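Local coordinates for protein neural-cadherin (PDB 3UBF) that mediates calcium-dependent, homophilic adhesion between cells, here represented by three consecutive cadherin repeats of its ectodomain, at residues A[2-13]-A[87-98]. Sequence-based numbering, arbitrary orientation.
Sequences AVRPTKRIEFTE and TDNQRVIILVKD. With ZN (zinc ion), chain B; CA (calcium ion), chain T.
From A2 beside D88 to E13 beside D98, the first and last strands of a cadherin repeat run parallel, their axes 4.5 Å apart at closest approach and inclined by 29°. They illustrate how the Greek-key β-sandwich closes: strand 3-12 joins the edge of a sheet in which 88-97 also pairs, antiparallel, with strand 68-76. From K7 to E13 the bonding alternates regularly, I93 N to K7 O (2.8 Å), I9 N to I93 O, and onward to E13 N on K97 O. One extra residue at P5 shifts the register, and the side chain of Q90 bridges the interruption: NE2 donates to P5 O at 2.9 Å, with that oxygen almost in the plane of the Q90 amide. Nearer the N-terminus, R4 NE meets D88 OD2 at 3.1 Å, the carboxylate accepting through its anti lone pair while its plane stands 83° from the guanidinium. R4 NH2 also bridges to E33, so replacing R4 with an alanine would probably leave both D88 and E33 without their cationic partner. Facing the sandwich interior, I9 CG2 lies alongside I94 CG1 (3.8 Å), and I94 CG2 reaches the edge of the F11 ring; F24 of strand 22-25 packs against both isoleucines. On the other face, with I93 CG1 anti to the carbonyl carbon (chi1 -47°) and the chain extended beyond it, CD1 lies over one face of the R8 guanidinium, toward its rim, and close to T6 CG2. The C-terminal ends converge on the metal sites facing the next repeat. E13 OE2, which also accepts a hydrogen bond from Y60 N, binds calcium in a site with D59, E61 and D138; D98 binds zinc with E61 and D136, its OD2 2.0 Å from the zinc ion.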
loop_
_atom_site.group_PDB
_atom_site.type_symbol
_atom_site.label_atom_id
_atom_site.label_comp_id
_atom_site.label_asym_id
_atom_site.label_seq_id
_atom_site.Cartn_x
_atom_site.Cartn_y
_atom_site.Cartn_z
ATOM N N ALA A 2 35.671 12.960 -34.481
ATOM C CA ALA A 2 35.189 11.601 -34.748
ATOM C C ALA A 2 34.084 11.163 -33.776
ATOM O O ALA A 2 33.321 10.250 -34.072
ATOM C CB ALA A 2 36.352 10.611 -34.702
ATOM N N VAL A 3 34.032 11.812 -32.614
ATOM C CA VAL A 3 33.054 11.517 -31.575
ATOM C C VAL A 3 32.071 12.676 -31.449
ATOM O O VAL A 3 32.470 13.835 -31.313
ATOM C CB VAL A 3 33.728 11.221 -30.199
ATOM C CG1 VAL A 3 32.684 11.056 -29.099
ATOM C CG2 VAL A 3 34.602 9.979 -30.279
ATOM N N ARG A 4 30.787 12.346 -31.504
ATOM C CA ARG A 4 29.724 13.322 -31.358
ATOM C C ARG A 4 29.269 13.423 -29.902
ATOM O O ARG A 4 29.418 12.457 -29.136
ATOM C CB ARG A 4 28.539 12.934 -32.236
ATOM C CG ARG A 4 28.788 13.102 -33.719
ATOM C CD ARG A 4 27.577 12.664 -34.515
ATOM N NE ARG A 4 27.841 12.728 -35.947
ATOM C CZ ARG A 4 26.927 12.535 -36.892
ATOM N NH1 ARG A 4 25.661 12.265 -36.572
ATOM N NH2 ARG A 4 27.288 12.619 -38.163
ATOM N N PRO A 5 28.713 14.595 -29.512
ATOM C CA PRO A 5 28.111 14.765 -28.191
ATOM C C PRO A 5 27.175 13.609 -27.877
ATOM O O PRO A 5 26.357 13.225 -28.715
ATOM C CB PRO A 5 27.306 16.068 -28.332
ATOM C CG PRO A 5 27.247 16.349 -29.820
ATOM C CD PRO A 5 28.563 15.822 -30.312
ATOM N N THR A 6 27.332 13.051 -26.682
ATOM C CA THR A 6 26.577 11.900 -26.245
ATOM C C THR A 6 25.085 12.221 -26.270
ATOM O O THR A 6 24.651 13.241 -25.737
ATOM C CB THR A 6 27.039 11.460 -24.840
ATOM O OG1 THR A 6 28.418 11.087 -24.898
ATOM C CG2 THR A 6 26.222 10.282 -24.327
ATOM N N LYS A 7 24.320 11.361 -26.934
ATOM C CA LYS A 7 22.875 11.492 -26.993
ATOM C C LYS A 7 22.306 10.980 -25.686
ATOM O O LYS A 7 22.444 9.805 -25.377
ATOM C CB LYS A 7 22.313 10.685 -28.167
ATOM C CG LYS A 7 20.797 10.676 -28.256
ATOM C CD LYS A 7 20.257 12.051 -28.589
ATOM C CE LYS A 7 18.849 11.943 -29.133
ATOM N NZ LYS A 7 18.252 13.294 -29.311
ATOM N N ARG A 8 21.699 11.875 -24.917
ATOM C CA ARG A 8 21.057 11.528 -23.654
ATOM C C ARG A 8 19.564 11.719 -23.811
ATOM O O ARG A 8 19.122 12.721 -24.365
ATOM C CB ARG A 8 21.565 12.410 -22.518
ATOM C CG ARG A 8 23.005 12.141 -22.140
ATOM C CD ARG A 8 23.501 13.116 -21.078
ATOM N NE ARG A 8 24.836 12.756 -20.601
ATOM C CZ ARG A 8 25.078 11.796 -19.709
ATOM N NH1 ARG A 8 24.075 11.091 -19.189
ATOM N NH2 ARG A 8 26.326 11.539 -19.338
ATOM N N ILE A 9 18.788 10.749 -23.338
ATOM C CA ILE A 9 17.351 10.812 -23.486
ATOM C C ILE A 9 16.681 9.895 -22.462
ATOM O O ILE A 9 17.187 8.819 -22.155
ATOM C CB ILE A 9 16.943 10.508 -24.950
ATOM C CG1 ILE A 9 15.552 11.051 -25.265
ATOM C CG2 ILE A 9 17.122 9.030 -25.283
ATOM C CD1 ILE A 9 15.225 11.064 -26.766
ATOM N N GLU A 10 15.550 10.353 -21.936
ATOM C CA GLU A 10 14.809 9.676 -20.884
ATOM C C GLU A 10 13.508 9.067 -21.432
ATOM O O GLU A 10 12.713 9.744 -22.090
ATOM C CB GLU A 10 14.498 10.680 -19.766
ATOM C CG GLU A 10 14.033 10.095 -18.432
ATOM C CD GLU A 10 13.796 11.182 -17.384
ATOM O OE1 GLU A 10 14.743 11.945 -17.067
ATOM O OE2 GLU A 10 12.655 11.285 -16.876
ATOM N N PHE A 11 13.314 7.781 -21.166
ATOM C CA PHE A 11 12.065 7.103 -21.478
ATOM C C PHE A 11 11.635 6.214 -20.319
ATOM O O PHE A 11 12.445 5.808 -19.492
ATOM C CB PHE A 11 12.182 6.290 -22.773
ATOM C CG PHE A 11 12.195 7.133 -24.003
ATOM C CD1 PHE A 11 13.385 7.363 -24.686
ATOM C CD2 PHE A 11 11.026 7.743 -24.456
ATOM C CE1 PHE A 11 13.413 8.171 -25.812
ATOM C CE2 PHE A 11 11.041 8.564 -25.596
ATOM C CZ PHE A 11 12.239 8.777 -26.271
ATOM N N THR A 12 10.346 5.926 -20.242
ATOM C CA THR A 12 9.870 5.059 -19.187
ATOM C C THR A 12 10.080 3.622 -19.625
ATOM O O THR A 12 10.348 3.358 -20.786
ATOM C CB THR A 12 8.399 5.309 -18.866
ATOM O OG1 THR A 12 7.604 4.928 -19.990
ATOM C CG2 THR A 12 8.165 6.785 -18.531
ATOM N N GLU A 13 9.985 2.700 -18.683
ATOM C CA GLU A 13 9.958 1.279 -18.985
ATOM C C GLU A 13 8.888 0.986 -20.036
ATOM O O GLU A 13 9.147 0.278 -21.011
ATOM C CB GLU A 13 9.698 0.504 -17.693
ATOM C CG GLU A 13 9.589 -0.979 -17.854
ATOM C CD GLU A 13 9.527 -1.694 -16.526
ATOM O OE1 GLU A 13 8.603 -1.444 -15.708
ATOM O OE2 GLU A 13 10.418 -2.536 -16.307
ATOM N N THR A 87 34.265 7.828 -40.758
ATOM C CA THR A 87 33.034 7.605 -39.999
ATOM C C THR A 87 33.053 8.262 -38.618
ATOM O O THR A 87 34.113 8.456 -38.019
ATOM C CB THR A 87 32.746 6.088 -39.800
ATOM O OG1 THR A 87 33.701 5.526 -38.891
ATOM C CG2 THR A 87 32.799 5.326 -41.126
ATOM N N ASP A 88 31.861 8.575 -38.119
ATOM C CA ASP A 88 31.684 9.147 -36.794
ATOM C C ASP A 88 31.181 8.118 -35.802
ATOM O O ASP A 88 30.729 7.043 -36.189
ATOM C CB ASP A 88 30.709 10.317 -36.845
ATOM C CG ASP A 88 31.398 11.626 -37.088
ATOM O OD1 ASP A 88 32.537 11.610 -37.593
ATOM O OD2 ASP A 88 30.803 12.673 -36.767
ATOM N N ASN A 89 31.268 8.470 -34.522
ATOM C CA ASN A 89 30.852 7.612 -33.421
ATOM C C ASN A 89 30.077 8.429 -32.412
ATOM O O ASN A 89 30.465 9.552 -32.095
ATOM C CB ASN A 89 32.067 6.978 -32.736
ATOM C CG ASN A 89 32.931 6.188 -33.698
ATOM O OD1 ASN A 89 32.493 5.186 -34.267
ATOM N ND2 ASN A 89 34.164 6.639 -33.889
ATOM N N GLN A 90 28.978 7.875 -31.916
ATOM C CA GLN A 90 28.184 8.565 -30.913
ATOM C C GLN A 90 27.609 7.611 -29.881
ATOM O O GLN A 90 26.966 6.607 -30.216
ATOM C CB GLN A 90 27.063 9.361 -31.565
ATOM C CG GLN A 90 26.383 10.338 -30.631
ATOM C CD GLN A 90 25.073 10.820 -31.184
ATOM O OE1 GLN A 90 24.499 10.184 -32.061
ATOM N NE2 GLN A 90 24.581 11.941 -30.671
ATOM N N ARG A 91 27.840 7.949 -28.622
ATOM C CA ARG A 91 27.307 7.193 -27.515
ATOM C C ARG A 91 25.857 7.604 -27.280
ATOM O O ARG A 91 25.515 8.791 -27.348
ATOM C CB ARG A 91 28.153 7.438 -26.271
ATOM C CG ARG A 91 27.924 6.461 -25.150
ATOM C CD ARG A 91 28.863 6.778 -24.009
ATOM N NE ARG A 91 28.594 5.958 -22.834
ATOM C CZ ARG A 91 29.283 6.018 -21.697
ATOM N NH1 ARG A 91 30.301 6.862 -21.560
ATOM N NH2 ARG A 91 28.947 5.228 -20.690
ATOM N N VAL A 92 25.003 6.613 -27.041
ATOM C CA VAL A 92 23.611 6.873 -26.698
ATOM C C VAL A 92 23.316 6.296 -25.319
ATOM O O VAL A 92 23.583 5.113 -25.046
ATOM C CB VAL A 92 22.628 6.317 -27.749
ATOM C CG1 VAL A 92 21.215 6.839 -27.491
ATOM C CG2 VAL A 92 23.063 6.688 -29.157
ATOM N N ILE A 93 22.798 7.154 -24.443
ATOM C CA ILE A 93 22.415 6.758 -23.090
ATOM C C ILE A 93 20.946 7.067 -22.900
ATOM O O ILE A 93 20.567 8.227 -22.740
ATOM C CB ILE A 93 23.239 7.495 -21.989
ATOM C CG1 ILE A 93 24.745 7.474 -22.299
ATOM C CG2 ILE A 93 22.979 6.876 -20.619
ATOM C CD1 ILE A 93 25.616 8.174 -21.239
ATOM N N ILE A 94 20.117 6.030 -22.942
ATOM C CA ILE A 94 18.703 6.175 -22.656
ATOM C C ILE A 94 18.530 5.908 -21.175
ATOM O O ILE A 94 18.647 4.769 -20.736
ATOM C CB ILE A 94 17.845 5.160 -23.439
ATOM C CG1 ILE A 94 18.021 5.328 -24.952
ATOM C CG2 ILE A 94 16.364 5.278 -23.043
ATOM C CD1 ILE A 94 17.573 4.103 -25.753
ATOM N N LEU A 95 18.273 6.951 -20.397
ATOM C CA LEU A 95 17.905 6.758 -19.003
ATOM C C LEU A 95 16.483 6.212 -18.953
ATOM O O LEU A 95 15.569 6.865 -19.449
ATOM C CB LEU A 95 17.999 8.069 -18.228
ATOM C CG LEU A 95 17.716 7.928 -16.726
ATOM C CD1 LEU A 95 18.794 7.093 -16.019
ATOM C CD2 LEU A 95 17.537 9.294 -16.055
ATOM N N VAL A 96 16.305 5.017 -18.378
ATOM C CA VAL A 96 14.993 4.358 -18.282
ATOM C C VAL A 96 14.382 4.580 -16.902
ATOM O O VAL A 96 15.006 4.323 -15.869
ATOM C CB VAL A 96 15.085 2.837 -18.574
ATOM C CG1 VAL A 96 13.716 2.138 -18.421
ATOM C CG2 VAL A 96 15.663 2.587 -19.964
ATOM N N LYS A 97 13.156 5.079 -16.900
ATOM C CA LYS A 97 12.426 5.338 -15.673
ATOM C C LYS A 97 11.406 4.235 -15.420
ATOM O O LYS A 97 10.579 3.925 -16.281
ATOM C CB LYS A 97 11.755 6.715 -15.730
ATOM C CG LYS A 97 12.345 7.778 -14.786
ATOM C CD LYS A 97 13.880 7.879 -14.824
ATOM C CE LYS A 97 14.412 8.939 -13.834
ATOM N NZ LYS A 97 13.959 8.757 -12.402
ATOM N N ASP A 98 11.497 3.625 -14.244
ATOM C CA ASP A 98 10.525 2.641 -13.804
ATOM C C ASP A 98 9.389 3.401 -13.122
ATOM O O ASP A 98 9.497 3.764 -11.943
ATOM C CB ASP A 98 11.197 1.674 -12.828
ATOM C CG ASP A 98 10.397 0.421 -12.601
ATOM O OD1 ASP A 98 9.320 0.274 -13.215
ATOM O OD2 ASP A 98 10.847 -0.427 -11.797
HETATM ZN ZN ZN B . 9.623 -2.005 -12.060
HETATM CA CA CA T . 9.781 -4.030 -14.613
HETATM O O HOH W 1 8.625 -2.263 -13.242
HETATM O O HOH W 2 8.428 -4.701 -16.319
#